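Local coordinates for hydroxyethylphosphonate dioxygenase (Streptomyces albus, PDB 6B9R), which probably uses iron and dioxygen to cleave the carbon-carbon bond of 2-hydroxyethylphosphonate, giving hydroxymethylphosphonate, at residues A[106-111]-A[191-196]; A[148-153]-A[185-190]; A[158-163]-A[197-202]. All blocks are in the same frame, centred on the assembly; numbering follows the deposited sequence.

Overall arrangement
From the N terminus the chain first lays down 106-111, then 148-153 and 158-163; their partners follow without a break as 185-190, 191-196 and 197-202. Contact 1 closes the longest loop, bringing strand 106-113 of the seven-stranded antiparallel sheet over strand 190-194 of the three-stranded one. Contact 2 is nested within that loop and joins the start of strand 152-158 to the turn before strand 190-194, at the iron. Contact 3 crosses both, pairing the end of strand 152-158 with the start of strand 202-208. Contacts 1 and 2 share the substrate, whereas contacts 1 and 3 meet through neighbouring strands 190-194 and 161-167.

Contact 1 (A[106-111]-A[191-196]); sequences GPYYEY and SFTARS. With 2HE ((2-hydroxyethyl)phosphonic acid), chain F.
Different first torsions carry two consecutive tyrosines to the same short piece of strand 190-194: Tyr108 holds its ring opposite the backbone N (chi1 -160°) to reach Ser191, while Tyr109 turns its ring opposite the carbonyl carbon (chi1 -64°) to reach Phe192. Tyr108 and Tyr109 both face Ile101 in a classic beta bulge, which is consistent with both phenols reaching the same strand. The strands are not paired by backbone bonds; they cross at 105°, and the phenols span the gap.

Tyr108 OH donates to Ser191 OG (2.8 Å), which lies at the ring edge near its plane. The main chain of Glu144 bonds to both hydroxyls, so they sit in a small closed polar network, with Thr193 CG2 against the phenol oxygen while Thr193 OG1 turns to Tyr164. Tyr109 OH accepts the backbone N-H of Phe192 at 3.0 Å, a bent bond. Tyr108 CD2 rides over the centre of the Tyr109 ring, 3.4 Å above its plane, which limits how that ring can turn. One water donates to Tyr108 O and to Phe192 O, spending both its protons on the two strands.

The substrate lies beside these tyrosines. Tyr109 CE2 approaches its CA carbon obliquely at 3.6 Å, and the edge of Phe192 meets its hydroxyl, CE1 standing 3.4 Å from O4. Tyr111 OH donates to phosphonate O2 across a very short 2.5 Å, with O2 in the plane of the ring. Arg103 and Asn146 of the same chain, and Lys29 and Trp449 of the second subunit, also hydrogen-bond to the substrate. Aromatic carbon of Tyr109 and Phe192 thus lies along its CA-CB part, while the cationic and amide donors probably balance the phosphonate charge.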
loop_
_atom_site.group_PDB
_atom_site.type_symbol
_atom_site.label_atom_id
_atom_site.label_comp_id
_atom_site.label_asym_id
_atom_site.label_seq_id
_atom_site.Cartn_x
_atom_site.Cartn_y
_atom_site.Cartn_z
ATOM N N GLY A 106 35.902 20.472 -4.331
ATOM C CA GLY A 106 35.436 21.294 -5.422
ATOM C C GLY A 106 33.996 20.989 -5.778
ATOM O O GLY A 106 33.446 19.959 -5.376
ATOM N N PRO A 107 33.352 21.891 -6.520
ATOM C CA PRO A 107 31.986 21.625 -6.994
ATOM C C PRO A 107 31.910 20.283 -7.703
ATOM O O PRO A 107 32.781 19.932 -8.502
ATOM C CB PRO A 107 31.709 22.790 -7.953
ATOM C CG PRO A 107 32.630 23.886 -7.494
ATOM C CD PRO A 107 33.868 23.187 -7.000
ATOM N N TYR A 108 30.875 19.518 -7.389
ATOM C CA TYR A 108 30.738 18.165 -7.911
ATOM C C TYR A 108 29.452 17.960 -8.696
ATOM O O TYR A 108 29.484 17.353 -9.770
ATOM C CB TYR A 108 30.826 17.148 -6.753
ATOM C CG TYR A 108 31.165 15.743 -7.202
ATOM C CD1 TYR A 108 32.490 15.325 -7.306
ATOM C CD2 TYR A 108 30.162 14.842 -7.550
ATOM C CE1 TYR A 108 32.808 14.043 -7.728
ATOM C CE2 TYR A 108 30.466 13.561 -7.975
ATOM C CZ TYR A 108 31.792 13.166 -8.069
ATOM O OH TYR A 108 32.094 11.886 -8.491
ATOM N N TYR A 109 28.327 18.476 -8.201
ATOM C CA TYR A 109 27.047 18.424 -8.895
ATOM C C TYR A 109 26.375 19.788 -8.810
ATOM O O TYR A 109 26.541 20.511 -7.826
ATOM C CB TYR A 109 26.075 17.412 -8.273
ATOM C CG TYR A 109 26.455 15.948 -8.307
ATOM C CD1 TYR A 109 26.959 15.352 -9.458
ATOM C CD2 TYR A 109 26.258 15.150 -7.188
ATOM C CE1 TYR A 109 27.278 14.005 -9.477
ATOM C CE2 TYR A 109 26.572 13.806 -7.196
ATOM C CZ TYR A 109 27.080 13.237 -8.344
ATOM O OH TYR A 109 27.389 11.895 -8.344
ATOM N N GLU A 110 25.614 20.137 -9.843
ATOM C CA GLU A 110 24.570 21.149 -9.721
ATOM C C GLU A 110 23.221 20.464 -9.854
ATOM O O GLU A 110 22.975 19.775 -10.854
ATOM C CB GLU A 110 24.675 22.251 -10.784
ATOM C CG GLU A 110 23.553 23.297 -10.610
ATOM C CD GLU A 110 23.467 24.331 -11.727
ATOM O OE1 GLU A 110 24.208 24.214 -12.717
ATOM O OE2 GLU A 110 22.637 25.261 -11.603
ATOM N N TYR A 111 22.362 20.658 -8.851
ATOM C CA TYR A 111 21.019 20.094 -8.810
ATOM C C TYR A 111 19.982 21.146 -9.181
ATOM O O TYR A 111 20.095 22.310 -8.786
ATOM C CB TYR A 111 20.659 19.575 -7.417
ATOM C CG TYR A 111 21.524 18.496 -6.817
ATOM C CD1 TYR A 111 22.674 18.819 -6.108
ATOM C CD2 TYR A 111 21.157 17.157 -6.904
ATOM C CE1 TYR A 111 23.452 17.839 -5.524
ATOM C CE2 TYR A 111 21.934 16.164 -6.324
ATOM C CZ TYR A 111 23.080 16.515 -5.635
ATOM O OH TYR A 111 23.850 15.541 -5.046
ATOM N N SER A 191 27.664 7.136 -8.089
ATOM C CA SER A 191 28.234 8.440 -8.408
ATOM C C SER A 191 28.192 8.653 -9.916
ATOM O O SER A 191 27.957 7.721 -10.691
ATOM C CB SER A 191 29.667 8.570 -7.886
ATOM O OG SER A 191 30.108 9.920 -7.950
ATOM N N PHE A 192 28.433 9.904 -10.323
ATOM C CA PHE A 192 28.481 10.286 -11.730
ATOM C C PHE A 192 29.600 11.293 -11.953
ATOM O O PHE A 192 29.793 12.202 -11.142
ATOM C CB PHE A 192 27.176 10.926 -12.214
ATOM C CG PHE A 192 25.953 10.135 -11.909
ATOM C CD1 PHE A 192 25.296 10.299 -10.693
ATOM C CD2 PHE A 192 25.433 9.248 -12.841
ATOM C CE1 PHE A 192 24.137 9.586 -10.399
ATOM C CE2 PHE A 192 24.261 8.530 -12.558
ATOM C CZ PHE A 192 23.622 8.699 -11.329
ATOM N N THR A 193 30.332 11.128 -13.056
ATOM C CA THR A 193 31.332 12.088 -13.504
ATOM C C THR A 193 31.150 12.334 -14.998
ATOM O O THR A 193 30.405 11.625 -15.679
ATOM C CB THR A 193 32.761 11.588 -13.244
ATOM O OG1 THR A 193 32.984 10.403 -14.014
ATOM C CG2 THR A 193 32.981 11.273 -11.764
ATOM N N ALA A 194 31.856 13.340 -15.519
ATOM C CA ALA A 194 31.894 13.616 -16.952
ATOM C C ALA A 194 33.224 13.142 -17.521
ATOM O O ALA A 194 34.278 13.395 -16.929
ATOM C CB ALA A 194 31.710 15.109 -17.244
ATOM N N ARG A 195 33.175 12.467 -18.671
ATOM C CA ARG A 195 34.398 12.069 -19.361
ATOM C C ARG A 195 35.047 13.218 -20.112
ATOM O O ARG A 195 36.181 13.070 -20.578
ATOM C CB ARG A 195 34.116 10.927 -20.347
ATOM C CG ARG A 195 33.843 9.599 -19.674
ATOM C CD ARG A 195 33.883 8.432 -20.655
ATOM N NE ARG A 195 32.966 8.596 -21.781
ATOM C CZ ARG A 195 31.647 8.427 -21.708
ATOM N NH1 ARG A 195 30.898 8.589 -22.792
ATOM N NH2 ARG A 195 31.068 8.116 -20.546
ATOM N N SER A 196 34.361 14.344 -20.253
ATOM C CA SER A 196 34.895 15.459 -21.012
ATOM C C SER A 196 34.378 16.756 -20.418
ATOM O O SER A 196 33.269 16.812 -19.880
ATOM C CB SER A 196 34.514 15.361 -22.497
ATOM O OG SER A 196 34.780 16.577 -23.170
HETATM O O3 2HE F . 22.226 10.797 -5.406
HETATM P P 2HE F . 23.297 11.809 -5.608
HETATM O O1 2HE F . 24.631 11.375 -4.818
HETATM O O2 2HE F . 22.826 13.274 -5.115
HETATM C CA 2HE F . 23.613 11.825 -7.388
HETATM C CB 2HE F . 22.263 11.684 -8.086
HETATM O O4 2HE F . 21.795 10.326 -8.061
HETATM O O HOH W 1 30.236 15.011 -11.257
#

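Contact 2 (A[148-153]-A[185-190]); sequences GHLLYQ and LPFAPH. With FE (Fe (III) ion), chain E; 2HE ((2-hydroxyethyl)phosphonic acid), chain F.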
loop_
_atom_site.group_PDB
_atom_site.type_symbol
_atom_site.label_atom_id
_atom_site.label_comp_id
_atom_site.label_asym_id
_atom_site.label_seq_id
_atom_site.Cartn_x
_atom_site.Cartn_y
_atom_site.Cartn_z
ATOM N N GLY A 148 24.192 5.986 -0.828
ATOM C CA GLY A 148 22.952 5.338 -1.188
ATOM C C GLY A 148 21.793 6.019 -0.487
ATOM O O GLY A 148 21.969 6.642 0.564
ATOM N N HIS A 149 20.602 5.919 -1.064
ATOM C CA HIS A 149 19.433 6.592 -0.526
ATOM C C HIS A 149 18.220 5.688 -0.700
ATOM O O HIS A 149 18.202 4.791 -1.554
ATOM C CB HIS A 149 19.221 7.957 -1.199
ATOM C CG HIS A 149 19.275 7.913 -2.696
ATOM N ND1 HIS A 149 18.370 7.199 -3.453
ATOM C CD2 HIS A 149 20.121 8.502 -3.576
ATOM C CE1 HIS A 149 18.663 7.343 -4.734
ATOM N NE2 HIS A 149 19.714 8.137 -4.835
ATOM N N LEU A 150 17.190 5.942 0.122
ATOM C CA LEU A 150 16.049 5.031 0.169
ATOM C C LEU A 150 15.339 4.948 -1.177
ATOM O O LEU A 150 14.917 3.864 -1.594
ATOM C CB LEU A 150 15.061 5.454 1.261
ATOM C CG LEU A 150 13.759 4.635 1.271
ATOM C CD1 LEU A 150 14.023 3.125 1.372
ATOM C CD2 LEU A 150 12.816 5.093 2.375
ATOM N N LEU A 151 15.207 6.067 -1.877
ATOM C CA LEU A 151 14.366 6.084 -3.066
ATOM C C LEU A 151 14.987 5.266 -4.194
ATOM O O LEU A 151 16.207 5.264 -4.385
ATOM C CB LEU A 151 14.117 7.519 -3.530
ATOM C CG LEU A 151 13.244 8.358 -2.585
ATOM C CD1 LEU A 151 12.753 9.642 -3.271
ATOM C CD2 LEU A 151 12.068 7.523 -2.105
ATOM N N TYR A 152 14.134 4.544 -4.922
ATOM C CA TYR A 152 14.543 3.941 -6.184
ATOM C C TYR A 152 15.017 5.026 -7.142
ATOM O O TYR A 152 14.579 6.174 -7.066
ATOM C CB TYR A 152 13.371 3.190 -6.814
ATOM C CG TYR A 152 12.896 2.006 -6.005
ATOM C CD1 TYR A 152 12.047 2.175 -4.910
ATOM C CD2 TYR A 152 13.284 0.716 -6.347
ATOM C CE1 TYR A 152 11.619 1.082 -4.170
ATOM C CE2 TYR A 152 12.855 -0.380 -5.622
ATOM C CZ TYR A 152 12.021 -0.194 -4.543
ATOM O OH TYR A 152 11.605 -1.289 -3.834
ATOM N N GLN A 153 15.912 4.677 -8.063
ATOM C CA GLN A 153 16.311 5.680 -9.041
ATOM C C GLN A 153 16.208 5.155 -10.461
ATOM O O GLN A 153 16.668 4.053 -10.763
ATOM C CB GLN A 153 17.727 6.187 -8.794
ATOM C CG GLN A 153 18.033 7.443 -9.587
ATOM C CD GLN A 153 19.295 8.128 -9.097
ATOM O OE1 GLN A 153 19.462 8.346 -7.908
ATOM N NE2 GLN A 153 20.191 8.459 -10.017
ATOM N N LEU A 185 18.202 0.047 -7.209
ATOM C CA LEU A 185 17.512 -0.354 -5.993
ATOM C C LEU A 185 17.804 0.611 -4.856
ATOM O O LEU A 185 18.785 1.360 -4.894
ATOM C CB LEU A 185 17.940 -1.767 -5.602
ATOM C CG LEU A 185 17.383 -2.872 -6.491
ATOM C CD1 LEU A 185 18.013 -4.222 -6.114
ATOM C CD2 LEU A 185 15.867 -2.919 -6.373
ATOM N N PRO A 186 16.958 0.605 -3.824
ATOM C CA PRO A 186 17.205 1.451 -2.650
ATOM C C PRO A 186 18.578 1.208 -2.030
ATOM O O PRO A 186 19.065 0.078 -1.975
ATOM C CB PRO A 186 16.084 1.039 -1.684
ATOM C CG PRO A 186 14.978 0.574 -2.560
ATOM C CD PRO A 186 15.675 -0.116 -3.729
ATOM N N PHE A 187 19.199 2.300 -1.568
ATOM C CA PHE A 187 20.439 2.305 -0.789
ATOM C C PHE A 187 21.644 1.746 -1.549
ATOM O O PHE A 187 22.676 1.435 -0.942
ATOM C CB PHE A 187 20.251 1.567 0.540
ATOM C CG PHE A 187 19.271 2.233 1.449
ATOM C CD1 PHE A 187 19.566 3.464 2.016
ATOM C CD2 PHE A 187 18.049 1.646 1.720
ATOM C CE1 PHE A 187 18.670 4.094 2.850
ATOM C CE2 PHE A 187 17.147 2.268 2.563
ATOM C CZ PHE A 187 17.458 3.502 3.122
ATOM N N ALA A 188 21.560 1.642 -2.866
ATOM C CA ALA A 188 22.731 1.275 -3.653
ATOM C C ALA A 188 23.606 2.506 -3.869
ATOM O O ALA A 188 23.154 3.466 -4.498
ATOM C CB ALA A 188 22.308 0.680 -4.989
ATOM N N PRO A 189 24.842 2.526 -3.369
ATOM C CA PRO A 189 25.676 3.730 -3.512
ATOM C C PRO A 189 26.098 3.935 -4.955
ATOM O O PRO A 189 26.347 2.974 -5.685
ATOM C CB PRO A 189 26.891 3.439 -2.616
ATOM C CG PRO A 189 26.471 2.271 -1.738
ATOM C CD PRO A 189 25.504 1.483 -2.563
ATOM N N HIS A 190 26.176 5.199 -5.374
ATOM C CA HIS A 190 26.506 5.477 -6.768
ATOM C C HIS A 190 27.095 6.876 -6.906
ATOM O O HIS A 190 27.075 7.683 -5.970
ATOM C CB HIS A 190 25.282 5.295 -7.677
ATOM C CG HIS A 190 24.082 6.088 -7.261
ATOM N ND1 HIS A 190 23.215 5.671 -6.275
ATOM C CD2 HIS A 190 23.601 7.272 -7.709
ATOM C CE1 HIS A 190 22.254 6.567 -6.129
ATOM N NE2 HIS A 190 22.465 7.546 -6.991
HETATM FE FE FE E . 20.945 9.023 -6.534
HETATM O O3 2HE F . 22.226 10.797 -5.406
HETATM P P 2HE F . 23.297 11.809 -5.608
HETATM O O1 2HE F . 24.631 11.375 -4.818
HETATM O O2 2HE F . 22.826 13.274 -5.115
HETATM C CA 2HE F . 23.613 11.825 -7.388
HETATM C CB 2HE F . 22.263 11.684 -8.086
HETATM O O4 2HE F . 21.795 10.326 -8.061
HETATM O O HOH W 2 20.810 4.721 -3.672
HETATM O O HOH W 3 18.617 4.028 -5.206
HETATM O O HOH W 4 19.381 10.998 -6.960
#
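Pro186 lies across one face of the Tyr152 ring, its CG 3.7 Å from the centroid and nearly on the ring normal, in a CH-pi contact. Beside it Leu150 presents CA to a face of Phe187 and rests CD1 against Phe187 CE2 (3.5 Å), while Phe187 N donates to His149 O at 2.7 Å from above the carbonyl plane. Gly148 completes this close-fitted part: a side chain there would run into Phe187 O. An alanine in place of Tyr152 would probably leave Pro186 without its aromatic platform and open a gap beside Leu185 CD2. Residues of the second subunit, among them Tyr442 and Arg441, pack against this part.

The looser side is water-bridged. One water accepts from His149 N and lies near Ala188 O, and another lies within hydrogen-bonding distance of Leu151 O and Leu185 O, so two waters bridge the backbones here; Pro189, like Leu150, is partly exposed. The iron forms a separate, tightly held part, bound by His149 NE2, His190 NE2 (2.2 Å) and Gln153 OE1 (2.1 Å) on one face, with substrate O3 and O4 and a more distant water filling the remaining positions. His190 ND1 donates straight to Ala188 O (2.8 Å, 165°) in the plane of both groups, fixing the ring's rotation. The extended Gln153 uses its amide twice more, NE2 donating to substrate O4 (3.1 Å) and to Thr155. A neutral carboxamide thus stands where the familiar facial triad of non-haem iron enzymes has a carboxylate, and the substrate, which chelates through phosphonate O3 and hydroxyl O4, probably supplies much of the negative charge around the metal.

Contact 3 (A[158-163]-A[197-202]); sequences VGPVNY and ADEPAY
Val158 and Tyr202 form an antiparallel hydrogen-bonded pair, Val158 N donating to Tyr202 O at 2.9 Å and Tyr202 N returning a bond to Val158 O at 3.0 Å.

Among the side chains, Val158 sits squarely on Tyr202. Its CB stands 3.8 Å from the ring centroid, 13° off the normal, and the two methyls straddle the phenol end: Val158 CG1 lies 3.6 Å from Tyr202 CE1, with CG2 against CE2. Tyr202 brings its ring there by placing CG between the backbone N and the carbonyl carbon (chi1 62°), which folds the ring over Val158 on the neighbouring strand. Trp126 also meets this ring. On the other side of the bridge Val161 CG2 touches Ala201 CB at 3.9 Å and lies over the backbone of Tyr202, while Phe192 and Met129 pack against the same valine. At the exposed end of the contact Glu199 runs its chain across the Pro160 ring, Glu199 CD coming within 3.5 Å of Pro160 CD.

CA-H...O contacts flank the bridge: Ala201 CA to Val158 O, and Gly159 CA to Pro200 O. Any CB on Gly159 would collide with the Pro200 carbonyl, and the residue's positive phi is one that side chains adopt reluctantly. Pro160 then forms the centre of an inverse gamma turn, closed by Val161 N donating to Gly159 O (2.9 Å), which reverses the chain from strand 152-158 into strand 161-167.

Polar and apolar roles are therefore divided. Main-chain N-H and C=O groups supply the directional bonds joining the two strand ends, whereas the side chains meet largely through carbon, and no hydrogen bond or salt bridge joins them across the segments.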
loop_
_atom_site.group_PDB
_atom_site.type_symbol
_atom_site.label_atom_id
_atom_site.label_comp_id
_atom_site.label_asym_id
_atom_site.label_seq_id
_atom_site.Cartn_x
_atom_site.Cartn_y
_atom_site.Cartn_z
ATOM N N VAL A 158 22.585 12.146 -20.509
ATOM C CA VAL A 158 22.845 13.051 -21.628
ATOM C C VAL A 158 24.342 13.335 -21.656
ATOM O O VAL A 158 24.908 13.828 -20.670
ATOM C CB VAL A 158 22.052 14.366 -21.523
ATOM C CG1 VAL A 158 22.399 15.271 -22.711
ATOM C CG2 VAL A 158 20.532 14.104 -21.451
ATOM N N GLY A 159 24.985 13.035 -22.785
ATOM C CA GLY A 159 26.389 13.320 -22.937
ATOM C C GLY A 159 27.260 12.252 -22.314
ATOM O O GLY A 159 26.774 11.212 -21.853
ATOM N N PRO A 160 28.577 12.489 -22.298
ATOM C CA PRO A 160 29.546 11.459 -21.861
ATOM C C PRO A 160 29.670 11.371 -20.345
ATOM O O PRO A 160 30.657 11.793 -19.733
ATOM C CB PRO A 160 30.843 11.924 -22.539
ATOM C CG PRO A 160 30.707 13.424 -22.570
ATOM C CD PRO A 160 29.245 13.690 -22.835
ATOM N N VAL A 161 28.640 10.804 -19.718
ATOM C CA VAL A 161 28.573 10.632 -18.272
ATOM C C VAL A 161 29.079 9.243 -17.906
ATOM O O VAL A 161 28.702 8.249 -18.546
ATOM C CB VAL A 161 27.134 10.838 -17.766
ATOM C CG1 VAL A 161 27.041 10.492 -16.283
ATOM C CG2 VAL A 161 26.675 12.285 -18.021
ATOM N N ASN A 162 29.930 9.166 -16.885
ATOM C CA ASN A 162 30.319 7.884 -16.304
ATOM C C ASN A 162 29.416 7.580 -15.113
ATOM O O ASN A 162 29.197 8.445 -14.260
ATOM C CB ASN A 162 31.784 7.895 -15.854
ATOM C CG ASN A 162 32.739 7.579 -16.978
ATOM O OD1 ASN A 162 32.318 7.297 -18.102
ATOM N ND2 ASN A 162 34.037 7.616 -16.684
ATOM N N TYR A 163 28.916 6.345 -15.056
ATOM C CA TYR A 163 28.060 5.857 -13.982
ATOM C C TYR A 163 28.866 4.911 -13.099
ATOM O O TYR A 163 29.432 3.927 -13.587
ATOM C CB TYR A 163 26.832 5.142 -14.541
ATOM C CG TYR A 163 25.888 4.636 -13.474
ATOM C CD1 TYR A 163 25.388 5.500 -12.513
ATOM C CD2 TYR A 163 25.501 3.303 -13.423
ATOM C CE1 TYR A 163 24.527 5.059 -11.531
ATOM C CE2 TYR A 163 24.640 2.849 -12.419
ATOM C CZ TYR A 163 24.159 3.733 -11.492
ATOM O OH TYR A 163 23.302 3.294 -10.509
ATOM N N ALA A 197 35.193 17.800 -20.517
ATOM C CA ALA A 197 34.767 19.139 -20.145
ATOM C C ALA A 197 34.197 19.915 -21.323
ATOM O O ALA A 197 33.838 21.087 -21.160
ATOM C CB ALA A 197 35.939 19.913 -19.536
ATOM N N ASP A 198 34.077 19.286 -22.492
ATOM C CA ASP A 198 33.804 20.002 -23.731
ATOM C C ASP A 198 32.342 19.994 -24.154
ATOM O O ASP A 198 31.931 20.890 -24.899
ATOM C CB ASP A 198 34.650 19.418 -24.867
ATOM C CG ASP A 198 36.133 19.560 -24.610
ATOM O OD1 ASP A 198 36.521 20.532 -23.925
ATOM O OD2 ASP A 198 36.907 18.700 -25.086
ATOM N N GLU A 199 31.555 19.020 -23.724
ATOM C CA GLU A 199 30.159 18.937 -24.119
ATOM C C GLU A 199 29.283 18.778 -22.888
ATOM O O GLU A 199 29.768 18.397 -21.817
ATOM C CB GLU A 199 29.928 17.773 -25.096
ATOM C CG GLU A 199 30.661 16.506 -24.751
ATOM C CD GLU A 199 30.347 15.389 -25.724
ATOM O OE1 GLU A 199 29.173 15.283 -26.145
ATOM O OE2 GLU A 199 31.274 14.627 -26.070
ATOM N N PRO A 200 27.994 19.102 -22.997
ATOM C CA PRO A 200 27.102 18.949 -21.841
ATOM C C PRO A 200 27.103 17.516 -21.326
ATOM O O PRO A 200 27.071 16.555 -22.099
ATOM C CB PRO A 200 25.731 19.347 -22.401
ATOM C CG PRO A 200 26.050 20.253 -23.565
ATOM C CD PRO A 200 27.312 19.727 -24.148
ATOM N N ALA A 201 27.153 17.378 -20.004
ATOM C CA ALA A 201 27.147 16.065 -19.359
ATOM C C ALA A 201 26.249 16.167 -18.138
ATOM O O ALA A 201 26.629 16.800 -17.148
ATOM C CB ALA A 201 28.558 15.623 -18.968
ATOM N N TYR A 202 25.058 15.578 -18.216
ATOM C CA TYR A 202 24.113 15.682 -17.113
ATOM C C TYR A 202 23.161 14.496 -17.154
ATOM O O TYR A 202 23.179 13.687 -18.083
ATOM C CB TYR A 202 23.363 17.015 -17.148
ATOM C CG TYR A 202 22.506 17.274 -18.375
ATOM C CD1 TYR A 202 23.040 17.884 -19.505
ATOM C CD2 TYR A 202 21.158 16.945 -18.386
ATOM C CE1 TYR A 202 22.260 18.138 -20.618
ATOM C CE2 TYR A 202 20.370 17.195 -19.500
ATOM C CZ TYR A 202 20.927 17.790 -20.612
ATOM O OH TYR A 202 20.147 18.050 -21.722
#